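Side-chain contacts in putative hexose oxidase (Nonomuraea sp. ATCC 39727, PDB 5AWV), which probably oxidises the sugar of a teicoplanin-type glycopeptide antibiotic, using a covalently bound FAD: residues Y165-R170 with G290-L295; Y180-V185 with W211-G216; G275-R280 with D327-A332. All blocks are in the same frame, centred on the assembly; numbering follows the deposited sequence.

Interaction 1: Y165-R170 with G290-L295; sequences YGPLSR and GLWSQL. With FAD (flavin-adenine dinucleotide), chain M.
P167 packs over the indole of W292 in a buried CH-pi contact, joining the loop that borders the flavin to the start of strand 291-298 in the antiparallel substrate-side sheet. CA of P167 stands 3.8 Å from the centroid of the five-membered ring of W292, only 13° off the ring normal, while CB of P167 lies 3.7 Å from CE3 of W292, so the proline runs along one face of the indole from the pyrrole part to the benzene part. The opposite face has Q294 N near its rim. With CG anti to the backbone N (chi1 178°), the tryptophan lays its ring alongside the pyrrolidine, the two side chains pointing the same way.

A second link is polar: NE of R170 donates to L291 O at 2.7 Å. NE meets the carbonyl nearly end-on (C=O...N 167°), although the N-H...O angle is bent and L291 O lies somewhat out of the guanidinium plane. The bend of the arginine at chi3 brings NE to this oxygen, and the terminal nitrogens bond elsewhere, NH1 to Y403 O and S282 OG, NH2 to N281 O and Y288 O; the guanidinium thus joins the connection between helix 264-280 and strand 291-298 to the residue following strand 395-402.

Such joining of an FAD-binding domain of the PCMH type to a substrate domain, with the flavin between them, fits the oxygen-dependent FAD-linked oxidoreductase family. A type I turn from G166 to S169 shapes the loop, and OG of S169 accepts from G166 N at 3.1 Å. Just before the turn, the backbone of Y165 grips the pyrimidine end of the isoalloxazine twice: its N donates to FAD O2 at 3.2 Å, and its O accepts from FAD N3 at 2.8 Å. The hydroxyl of Y165 is hydrogen-bonded to that of Y473, a residue of the aminoglucuronate pocket.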
loop_
_atom_site.group_PDB
_atom_site.type_symbol
_atom_site.label_atom_id
_atom_site.label_comp_id
_atom_site.label_asym_id
_atom_site.label_seq_id
_atom_site.Cartn_x
_atom_site.Cartn_y
_atom_site.Cartn_z
ATOM N N TYR A 165 0.739 6.407 2.471
ATOM C CA TYR A 165 0.560 7.358 3.577
ATOM C C TYR A 165 -0.189 6.695 4.727
ATOM O O TYR A 165 -0.781 5.617 4.505
ATOM C CB TYR A 165 -0.200 8.622 3.074
ATOM C CG TYR A 165 -1.646 8.480 3.128
ATOM C CD1 TYR A 165 -2.288 7.696 2.207
ATOM C CD2 TYR A 165 -2.396 9.049 4.205
ATOM C CE1 TYR A 165 -3.641 7.471 2.252
ATOM C CE2 TYR A 165 -3.788 8.859 4.260
ATOM C CZ TYR A 165 -4.406 8.078 3.274
ATOM O OH TYR A 165 -5.767 7.795 3.262
ATOM N N GLY A 166 -0.272 7.394 5.871
ATOM C CA GLY A 166 -0.953 6.897 7.050
ATOM C C GLY A 166 -1.039 7.922 8.138
ATOM O O GLY A 166 -0.808 9.143 7.889
ATOM N N PRO A 167 -1.298 7.469 9.367
ATOM C CA PRO A 167 -1.472 8.403 10.507
ATOM C C PRO A 167 -0.312 9.290 10.798
ATOM O O PRO A 167 -0.537 10.369 11.346
ATOM C CB PRO A 167 -1.785 7.463 11.698
ATOM C CG PRO A 167 -2.441 6.262 11.027
ATOM C CD PRO A 167 -1.646 6.086 9.746
ATOM N N LEU A 168 0.932 8.931 10.465
ATOM C CA LEU A 168 2.033 9.793 10.697
ATOM C C LEU A 168 2.377 10.756 9.538
ATOM O O LEU A 168 3.388 11.541 9.608
ATOM C CB LEU A 168 3.279 9.026 11.063
ATOM C CG LEU A 168 3.310 8.145 12.319
ATOM C CD1 LEU A 168 4.703 7.588 12.527
ATOM C CD2 LEU A 168 2.879 8.941 13.500
ATOM N N SER A 169 1.630 10.703 8.468
ATOM C CA SER A 169 1.905 11.549 7.288
ATOM C C SER A 169 1.772 13.069 7.559
ATOM O O SER A 169 2.518 13.887 6.950
ATOM C CB SER A 169 1.137 11.086 6.051
ATOM O OG SER A 169 1.586 9.817 5.741
ATOM N N ARG A 170 0.875 13.484 8.459
ATOM C CA ARG A 170 0.806 14.891 8.807
ATOM C C ARG A 170 2.081 15.400 9.487
ATOM O O ARG A 170 2.459 16.561 9.297
ATOM C CB ARG A 170 -0.458 15.226 9.628
ATOM C CG ARG A 170 -1.732 15.196 8.761
ATOM C CD ARG A 170 -2.990 15.061 9.626
ATOM N NE ARG A 170 -3.126 16.138 10.621
ATOM C CZ ARG A 170 -3.667 17.333 10.399
ATOM N NH1 ARG A 170 -4.152 17.637 9.197
ATOM N NH2 ARG A 170 -3.845 18.186 11.419
ATOM N N GLY A 290 1.049 16.769 14.590
ATOM C CA GLY A 290 1.132 15.573 15.466
ATOM C C GLY A 290 -0.202 14.844 15.788
ATOM O O GLY A 290 -0.199 13.828 16.514
ATOM N N LEU A 291 -1.291 15.280 15.158
ATOM C CA LEU A 291 -2.619 14.681 15.336
ATOM C C LEU A 291 -3.137 14.134 14.024
ATOM O O LEU A 291 -2.952 14.722 12.910
ATOM C CB LEU A 291 -3.614 15.769 15.826
ATOM C CG LEU A 291 -5.059 15.338 16.110
ATOM C CD1 LEU A 291 -5.728 16.120 17.252
ATOM C CD2 LEU A 291 -5.955 15.388 14.866
ATOM N N TRP A 292 -3.820 13.043 14.146
ATOM C CA TRP A 292 -4.534 12.454 13.055
ATOM C C TRP A 292 -5.830 11.832 13.529
ATOM O O TRP A 292 -5.946 11.314 14.627
ATOM C CB TRP A 292 -3.667 11.328 12.438
ATOM C CG TRP A 292 -4.361 10.598 11.297
ATOM C CD1 TRP A 292 -4.413 10.947 9.964
ATOM C CD2 TRP A 292 -5.029 9.353 11.404
ATOM N NE1 TRP A 292 -5.114 10.029 9.259
ATOM C CE2 TRP A 292 -5.495 9.016 10.102
ATOM C CE3 TRP A 292 -5.288 8.489 12.463
ATOM C CZ2 TRP A 292 -6.268 7.880 9.859
ATOM C CZ3 TRP A 292 -6.088 7.358 12.227
ATOM C CH2 TRP A 292 -6.521 7.037 10.927
ATOM N N SER A 293 -6.810 11.898 12.667
ATOM C CA SER A 293 -8.096 11.266 12.926
ATOM C C SER A 293 -8.736 10.840 11.667
ATOM O O SER A 293 -8.377 11.293 10.572
ATOM C CB SER A 293 -9.007 12.247 13.693
ATOM O OG SER A 293 -9.369 13.342 12.874
ATOM N N GLN A 294 -9.676 9.932 11.798
ATOM C CA GLN A 294 -10.556 9.717 10.686
ATOM C C GLN A 294 -12.003 9.542 11.046
ATOM O O GLN A 294 -12.298 8.801 11.969
ATOM C CB GLN A 294 -10.081 8.537 9.815
ATOM C CG GLN A 294 -10.109 7.187 10.357
ATOM C CD GLN A 294 -9.714 6.133 9.267
ATOM O OE1 GLN A 294 -9.037 6.414 8.314
ATOM N NE2 GLN A 294 -10.157 4.932 9.448
ATOM N N LEU A 295 -12.848 10.214 10.309
ATOM C CA LEU A 295 -14.271 10.191 10.537
ATOM C C LEU A 295 -14.892 9.122 9.704
ATOM O O LEU A 295 -14.930 9.209 8.519
ATOM C CB LEU A 295 -14.875 11.587 10.353
ATOM C CG LEU A 295 -16.417 11.722 10.551
ATOM C CD1 LEU A 295 -16.875 11.308 11.962
ATOM C CD2 LEU A 295 -16.908 13.089 10.218
HETATM P PA FAD M . -0.465 -5.787 -4.971
HETATM O O1A FAD M . -1.916 -6.145 -5.213
HETATM O O2A FAD M . 0.541 -6.821 -4.761
HETATM O O5B FAD M . 0.045 -4.793 -6.091
HETATM C C5B FAD M . -0.686 -3.585 -6.495
HETATM C C4B FAD M . -0.236 -3.147 -7.854
HETATM O O4B FAD M . 1.154 -2.806 -7.910
HETATM C C3B FAD M . -0.447 -4.155 -8.995
HETATM O O3B FAD M . -0.663 -3.546 -10.292
HETATM C C2B FAD M . 0.870 -4.865 -8.927
HETATM O O2B FAD M . 1.108 -5.553 -10.109
HETATM C C1B FAD M . 1.846 -3.769 -8.656
HETATM N N9A FAD M . 3.029 -4.265 -7.993
HETATM C C8A FAD M . 3.159 -4.980 -6.869
HETATM N N7A FAD M . 4.455 -5.175 -6.539
HETATM C C5A FAD M . 5.190 -4.556 -7.454
HETATM C C6A FAD M . 6.636 -4.434 -7.733
HETATM N N6A FAD M . 7.487 -5.029 -6.903
HETATM N N1A FAD M . 6.998 -3.683 -8.816
HETATM C C2A FAD M . 6.074 -3.119 -9.648
HETATM N N3A FAD M . 4.727 -3.223 -9.482
HETATM C C4A FAD M . 4.275 -3.970 -8.434
HETATM N N1 FAD M . -2.881 2.789 1.223
HETATM C C2 FAD M . -2.433 3.871 1.928
HETATM O O2 FAD M . -1.690 4.703 1.359
HETATM N N3 FAD M . -2.734 4.063 3.222
HETATM C C4 FAD M . -3.390 3.135 3.949
HETATM O O4 FAD M . -3.626 3.305 5.166
HETATM C C4X FAD M . -3.872 1.924 3.272
HETATM N N5 FAD M . -4.556 0.925 3.935
HETATM C C5X FAD M . -4.920 -0.247 3.330
HETATM C C6 FAD M . -5.551 -1.244 4.103
HETATM C C7 FAD M . -5.984 -2.382 3.371
HETATM C C7M FAD M . -6.725 -3.506 4.140
HETATM C C8 FAD M . -5.715 -2.579 1.892
HETATM C C8M FAD M . -5.945 -3.908 1.214
HETATM C C9 FAD M . -5.017 -1.559 1.206
HETATM C C9A FAD M . -4.647 -0.416 1.851
HETATM N N10 FAD M . -3.968 0.646 1.194
HETATM C C10 FAD M . -3.546 1.787 1.855
HETATM C "C1'" FAD M . -3.699 0.577 -0.280
HETATM C "C2'" FAD M . -2.343 0.073 -0.604
HETATM O "O2'" FAD M . -1.461 1.163 -0.419
HETATM C "C3'" FAD M . -2.416 -0.268 -2.045
HETATM O "O3'" FAD M . -3.449 -1.250 -2.154
HETATM C "C4'" FAD M . -1.057 -0.842 -2.534
HETATM O "O4'" FAD M . -1.029 -0.685 -3.955
HETATM C "C5'" FAD M . -1.002 -2.309 -2.192
HETATM O "O5'" FAD M . 0.295 -2.849 -2.515
HETATM P P FAD M . 0.490 -4.406 -2.511
HETATM O O1P FAD M . 1.880 -4.729 -2.770
HETATM O O2P FAD M . -0.084 -5.068 -1.290
HETATM O O3P FAD M . -0.543 -4.802 -3.669
#

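Interaction 2: Y180-V185 with W211-G216; sequences YAVEVV and WAHTGG
V182 and V184 meet the imidazole of H213 through methyl groups alone, a small buried van der Waals contact without a hydrogen bond between the segments. CG2 of V184 approaches CE1 of H213 to 3.8 Å, the two side chains coming from opposite directions. V182 crosses the histidine at about a right angle and touches it with both branches: CG2 lies 4.0 Å from ND1 of H213, and CG1 is 4.1 Å from CB of H213. Both methyls named CG2 reach the ring obliquely. CG of H213 sits beside its backbone N (chi1 -73°), which carries the imidazole across to the strand. F221 meets the imidazole edge-to-face, and H213 also touches V224, an FAD-binding residue; its side chain is about 6 Å from the FAD at the nearest atoms.

V182 and V184, two residues apart on strand 179-187 of the five-stranded antiparallel sheet of the FAD-binding domain, share the sheet face that turns toward 211-216. Earlier in that strand, Y180 and A181 both face W228 in a classic beta bulge.

Polar bonds hold the histidine segment. ND1 of H213 is hydrogen-bonded to L209 O, which holds the rotation of the ring. W211 O accepts from both the N of T214, at 3.0 Å, and OG1 of T214, at 2.6 Å, the latter bond using a lone pair in the carbonyl plane.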
loop_
_atom_site.group_PDB
_atom_site.type_symbol
_atom_site.label_atom_id
_atom_site.label_comp_id
_atom_site.label_asym_id
_atom_site.label_seq_id
_atom_site.Cartn_x
_atom_site.Cartn_y
_atom_site.Cartn_z
ATOM N N TYR A 180 14.687 7.185 -1.638
ATOM C CA TYR A 180 16.029 7.658 -2.098
ATOM C C TYR A 180 16.336 7.019 -3.424
ATOM O O TYR A 180 16.866 7.682 -4.330
ATOM C CB TYR A 180 17.121 7.356 -1.026
ATOM C CG TYR A 180 18.495 7.617 -1.527
ATOM C CD1 TYR A 180 18.921 8.925 -1.711
ATOM C CD2 TYR A 180 19.371 6.549 -1.883
ATOM C CE1 TYR A 180 20.215 9.197 -2.239
ATOM C CE2 TYR A 180 20.652 6.820 -2.367
ATOM C CZ TYR A 180 21.046 8.155 -2.556
ATOM O OH TYR A 180 22.272 8.503 -3.022
ATOM N N ALA A 181 16.000 5.743 -3.563
ATOM C CA ALA A 181 16.315 5.007 -4.786
ATOM C C ALA A 181 15.491 3.812 -5.001
ATOM O O ALA A 181 14.981 3.206 -4.049
ATOM C CB ALA A 181 17.788 4.558 -4.798
ATOM N N VAL A 182 15.431 3.372 -6.234
ATOM C CA VAL A 182 14.783 2.155 -6.587
ATOM C C VAL A 182 15.677 1.319 -7.502
ATOM O O VAL A 182 16.361 1.880 -8.343
ATOM C CB VAL A 182 13.492 2.250 -7.429
ATOM C CG1 VAL A 182 12.267 2.454 -6.587
ATOM C CG2 VAL A 182 13.569 3.331 -8.535
ATOM N N GLU A 183 15.528 0.014 -7.435
ATOM C CA GLU A 183 16.066 -0.954 -8.382
ATOM C C GLU A 183 14.910 -1.573 -9.099
ATOM O O GLU A 183 13.982 -2.071 -8.509
ATOM C CB GLU A 183 16.871 -2.065 -7.686
ATOM C CG GLU A 183 17.561 -3.005 -8.674
ATOM C CD GLU A 183 18.330 -4.169 -7.969
ATOM O OE1 GLU A 183 17.766 -5.129 -7.387
ATOM O OE2 GLU A 183 19.520 -4.131 -8.022
ATOM N N VAL A 184 14.904 -1.454 -10.423
ATOM C CA VAL A 184 13.778 -1.867 -11.237
ATOM C C VAL A 184 14.285 -2.727 -12.386
ATOM O O VAL A 184 15.323 -2.387 -13.018
ATOM C CB VAL A 184 13.105 -0.648 -11.875
ATOM C CG1 VAL A 184 11.741 -1.042 -12.446
ATOM C CG2 VAL A 184 12.941 0.457 -10.828
ATOM N N VAL A 185 13.534 -3.784 -12.686
ATOM C CA VAL A 185 13.752 -4.612 -13.848
ATOM C C VAL A 185 12.784 -4.102 -14.944
ATOM O O VAL A 185 11.570 -4.137 -14.779
ATOM C CB VAL A 185 13.568 -6.080 -13.559
ATOM C CG1 VAL A 185 13.568 -6.924 -14.804
ATOM C CG2 VAL A 185 14.610 -6.566 -12.566
ATOM N N TRP A 211 11.954 9.304 -10.089
ATOM C CA TRP A 211 10.809 10.205 -9.946
ATOM C C TRP A 211 9.423 9.491 -10.233
ATOM O O TRP A 211 8.471 9.666 -9.455
ATOM C CB TRP A 211 10.971 11.485 -10.823
ATOM C CG TRP A 211 9.798 12.437 -10.752
ATOM C CD1 TRP A 211 9.609 13.422 -9.861
ATOM C CD2 TRP A 211 8.627 12.370 -11.534
ATOM N NE1 TRP A 211 8.415 14.095 -10.133
ATOM C CE2 TRP A 211 7.767 13.409 -11.103
ATOM C CE3 TRP A 211 8.236 11.561 -12.586
ATOM C CZ2 TRP A 211 6.539 13.682 -11.726
ATOM C CZ3 TRP A 211 6.978 11.799 -13.199
ATOM C CH2 TRP A 211 6.179 12.886 -12.783
ATOM N N ALA A 212 9.338 8.641 -11.226
ATOM C CA ALA A 212 8.115 8.036 -11.544
ATOM C C ALA A 212 7.618 7.090 -10.423
ATOM O O ALA A 212 6.415 6.755 -10.374
ATOM C CB ALA A 212 8.190 7.293 -12.810
ATOM N N HIS A 213 8.553 6.569 -9.634
ATOM C CA HIS A 213 8.219 5.692 -8.533
ATOM C C HIS A 213 7.891 6.410 -7.256
ATOM O O HIS A 213 7.648 5.728 -6.238
ATOM C CB HIS A 213 9.342 4.682 -8.319
ATOM C CG HIS A 213 9.394 3.637 -9.369
ATOM N ND1 HIS A 213 10.122 3.767 -10.540
ATOM C CD2 HIS A 213 8.728 2.475 -9.469
ATOM C CE1 HIS A 213 9.882 2.719 -11.304
ATOM N NE2 HIS A 213 9.046 1.918 -10.662
ATOM N N THR A 214 7.862 7.735 -7.248
ATOM C CA THR A 214 7.402 8.561 -6.126
ATOM C C THR A 214 5.870 8.871 -6.265
ATOM O O THR A 214 5.437 9.933 -6.005
ATOM C CB THR A 214 8.175 9.890 -5.956
ATOM O OG1 THR A 214 7.980 10.743 -7.098
ATOM C CG2 THR A 214 9.599 9.609 -5.821
ATOM N N GLY A 215 5.094 7.908 -6.642
ATOM C CA GLY A 215 3.647 8.042 -6.768
ATOM C C GLY A 215 3.069 7.630 -8.111
ATOM O O GLY A 215 1.847 7.745 -8.296
ATOM N N GLY A 216 3.884 7.067 -9.026
ATOM C CA GLY A 216 3.305 6.615 -10.309
ATOM C C GLY A 216 2.406 5.406 -10.265
ATOM O O GLY A 216 1.564 5.172 -11.158
#

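Interaction 3: G275-R280 with D327-A332; sequences GEWYER and DAHIEA
Two helices, 264-280 and 322-334, pack side by side against the seven-stranded antiparallel sheet of the substrate domain, and an aromatic cluster of W277, Y278 and H329 lies at the interface. The axes of segments 275-280 and 327-332 approach to 10.4 Å and are inclined at 138° between their N-to-C directions, closer to antiparallel than parallel.

W277 and H329 form a T-shaped, edge-to-face pair. The imidazole points its ND1 edge at one face of the indole, with the centroids of the six-membered ring of W277 and the ring of H329 4.2 Å apart and their planes at 73°. ND1 of H329 comes to 3.3 Å from CZ3 of W277. With CG anti to the backbone N (chi1 178°), H329 reaches across to the indole, the two side chains crossing at about a right angle.

Y278 adds its CE2, 3.9 Å from CE1 of H329, to the edge of the imidazole near its plane; those two rings are almost perpendicular. Within helix 264-280, CZ3 of W277 lies over the centre of the phenol ring of Y278. The polar ends of the tyrosine and histidine converge on the underlying sheet: OH of Y278 and NE2 of H329 are both hydrogen-bonded to OG of S293 on strand 291-298. At the pyrrole end of W277, A332 presses its methyl against the indole, CB of A332 lying 3.4 Å from CD1 of W277.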
loop_
_atom_site.group_PDB
_atom_site.type_symbol
_atom_site.label_atom_id
_atom_site.label_comp_id
_atom_site.label_asym_id
_atom_site.label_seq_id
_atom_site.Cartn_x
_atom_site.Cartn_y
_atom_site.Cartn_z
ATOM N N GLY A 275 -14.867 19.225 8.823
ATOM C CA GLY A 275 -14.214 19.731 7.623
ATOM C C GLY A 275 -13.561 21.056 7.801
ATOM O O GLY A 275 -12.431 21.260 7.330
ATOM N N GLU A 276 -14.270 22.000 8.459
ATOM C CA GLU A 276 -13.712 23.304 8.763
ATOM C C GLU A 276 -12.517 23.262 9.692
ATOM O O GLU A 276 -11.578 24.031 9.526
ATOM C CB GLU A 276 -14.804 24.288 9.286
ATOM C CG GLU A 276 -15.731 24.634 8.091
ATOM C CD GLU A 276 -17.032 25.360 8.416
ATOM O OE1 GLU A 276 -17.954 25.448 7.528
ATOM O OE2 GLU A 276 -17.142 25.822 9.552
ATOM N N TRP A 277 -12.558 22.368 10.685
ATOM C CA TRP A 277 -11.418 22.188 11.560
ATOM C C TRP A 277 -10.150 21.771 10.698
ATOM O O TRP A 277 -9.086 22.368 10.824
ATOM C CB TRP A 277 -11.700 21.132 12.655
ATOM C CG TRP A 277 -10.626 21.121 13.633
ATOM C CD1 TRP A 277 -10.505 21.863 14.780
ATOM C CD2 TRP A 277 -9.404 20.367 13.505
ATOM N NE1 TRP A 277 -9.292 21.583 15.372
ATOM C CE2 TRP A 277 -8.618 20.651 14.617
ATOM C CE3 TRP A 277 -8.956 19.386 12.577
ATOM C CZ2 TRP A 277 -7.347 20.078 14.804
ATOM C CZ3 TRP A 277 -7.696 18.817 12.795
ATOM C CH2 TRP A 277 -6.924 19.143 13.874
ATOM N N TYR A 278 -10.301 20.778 9.858
ATOM C CA TYR A 278 -9.224 20.361 8.923
ATOM C C TYR A 278 -8.794 21.495 7.979
ATOM O O TYR A 278 -7.601 21.606 7.739
ATOM C CB TYR A 278 -9.498 19.025 8.174
ATOM C CG TYR A 278 -9.083 17.814 8.963
ATOM C CD1 TYR A 278 -7.766 17.386 8.938
ATOM C CD2 TYR A 278 -9.947 17.175 9.830
ATOM C CE1 TYR A 278 -7.305 16.306 9.650
ATOM C CE2 TYR A 278 -9.502 16.091 10.592
ATOM C CZ TYR A 278 -8.154 15.623 10.484
ATOM O OH TYR A 278 -7.695 14.541 11.238
ATOM N N GLU A 279 -9.686 22.396 7.535
ATOM C CA GLU A 279 -9.247 23.538 6.709
ATOM C C GLU A 279 -8.343 24.449 7.460
ATOM O O GLU A 279 -7.441 24.997 6.870
ATOM C CB GLU A 279 -10.409 24.399 6.224
ATOM C CG GLU A 279 -11.322 23.746 5.267
ATOM C CD GLU A 279 -12.543 24.625 4.876
ATOM O OE1 GLU A 279 -13.417 24.180 4.109
ATOM O OE2 GLU A 279 -12.680 25.733 5.389
ATOM N N ARG A 280 -8.597 24.644 8.757
ATOM C CA ARG A 280 -7.831 25.548 9.579
ATOM C C ARG A 280 -6.563 24.966 10.133
ATOM O O ARG A 280 -5.635 25.717 10.406
ATOM C CB ARG A 280 -8.671 26.096 10.773
ATOM C CG ARG A 280 -9.891 26.920 10.376
ATOM C CD ARG A 280 -10.581 27.565 11.619
ATOM N NE ARG A 280 -10.985 26.561 12.640
ATOM C CZ ARG A 280 -12.151 25.881 12.683
ATOM N NH1 ARG A 280 -13.115 26.096 11.770
ATOM N NH2 ARG A 280 -12.359 24.952 13.638
ATOM N N ASP A 327 -8.077 17.313 22.991
ATOM C CA ASP A 327 -9.380 17.818 23.552
ATOM C C ASP A 327 -9.970 18.849 22.696
ATOM O O ASP A 327 -11.164 18.837 22.412
ATOM C CB ASP A 327 -9.211 18.309 24.981
ATOM C CG ASP A 327 -9.093 17.172 25.980
ATOM O OD1 ASP A 327 -9.450 16.037 25.631
ATOM O OD2 ASP A 327 -8.558 17.443 27.091
ATOM N N ALA A 328 -9.152 19.786 22.261
ATOM C CA ALA A 328 -9.596 20.812 21.364
ATOM C C ALA A 328 -10.102 20.337 20.017
ATOM O O ALA A 328 -11.106 20.846 19.492
ATOM C CB ALA A 328 -8.503 21.809 21.173
ATOM N N HIS A 329 -9.434 19.333 19.412
ATOM C CA HIS A 329 -9.978 18.722 18.221
ATOM C C HIS A 329 -11.359 18.079 18.444
ATOM O O HIS A 329 -12.303 18.246 17.643
ATOM C CB HIS A 329 -8.958 17.621 17.722
ATOM C CG HIS A 329 -9.405 16.871 16.518
ATOM N ND1 HIS A 329 -9.465 17.433 15.267
ATOM C CD2 HIS A 329 -9.833 15.603 16.379
ATOM C CE1 HIS A 329 -9.907 16.537 14.408
ATOM N NE2 HIS A 329 -10.118 15.409 15.061
ATOM N N ILE A 330 -11.491 17.325 19.528
ATOM C CA ILE A 330 -12.736 16.649 19.750
ATOM C C ILE A 330 -13.858 17.672 19.949
ATOM O O ILE A 330 -14.970 17.558 19.364
ATOM C CB ILE A 330 -12.662 15.770 21.025
ATOM C CG1 ILE A 330 -11.833 14.545 20.805
ATOM C CG2 ILE A 330 -14.072 15.356 21.484
ATOM C CD1 ILE A 330 -11.410 13.937 22.116
ATOM N N GLU A 331 -13.607 18.697 20.760
ATOM C CA GLU A 331 -14.698 19.685 20.996
ATOM C C GLU A 331 -15.093 20.451 19.760
ATOM O O GLU A 331 -16.275 20.734 19.594
ATOM C CB GLU A 331 -14.320 20.704 22.043
ATOM C CG GLU A 331 -14.397 20.138 23.417
ATOM C CD GLU A 331 -15.834 19.787 23.792
ATOM O OE1 GLU A 331 -16.719 20.669 23.772
ATOM O OE2 GLU A 331 -16.038 18.617 24.048
ATOM N N ALA A 332 -14.134 20.783 18.888
ATOM C CA ALA A 332 -14.446 21.407 17.634
ATOM C C ALA A 332 -15.350 20.505 16.847
ATOM O O ALA A 332 -16.275 20.974 16.202
ATOM C CB ALA A 332 -13.164 21.724 16.831
#

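Overall arrangement
Interactions 1 and 3 touch, their centres 13 Å apart, because strand 291-298, part of interaction 1, also carries residues on which the helices of interaction 3 rest: its W292 meets the flavin-side loop, whereas S293 and L291 face the helices. R170 also lies against Y278. Interaction 2 is about 24 Å from interaction 1 and 36 Å from interaction 3, centre to centre, and lies on the sheet of the FAD-binding domain, across the chain's centre from interaction 3. Along the chain, interaction 2 falls between the two segments of interaction 1, and those of interactions 1 and 3 alternate. Interaction 1 thus bridges the flavin domain to the helix-backed substrate sheet.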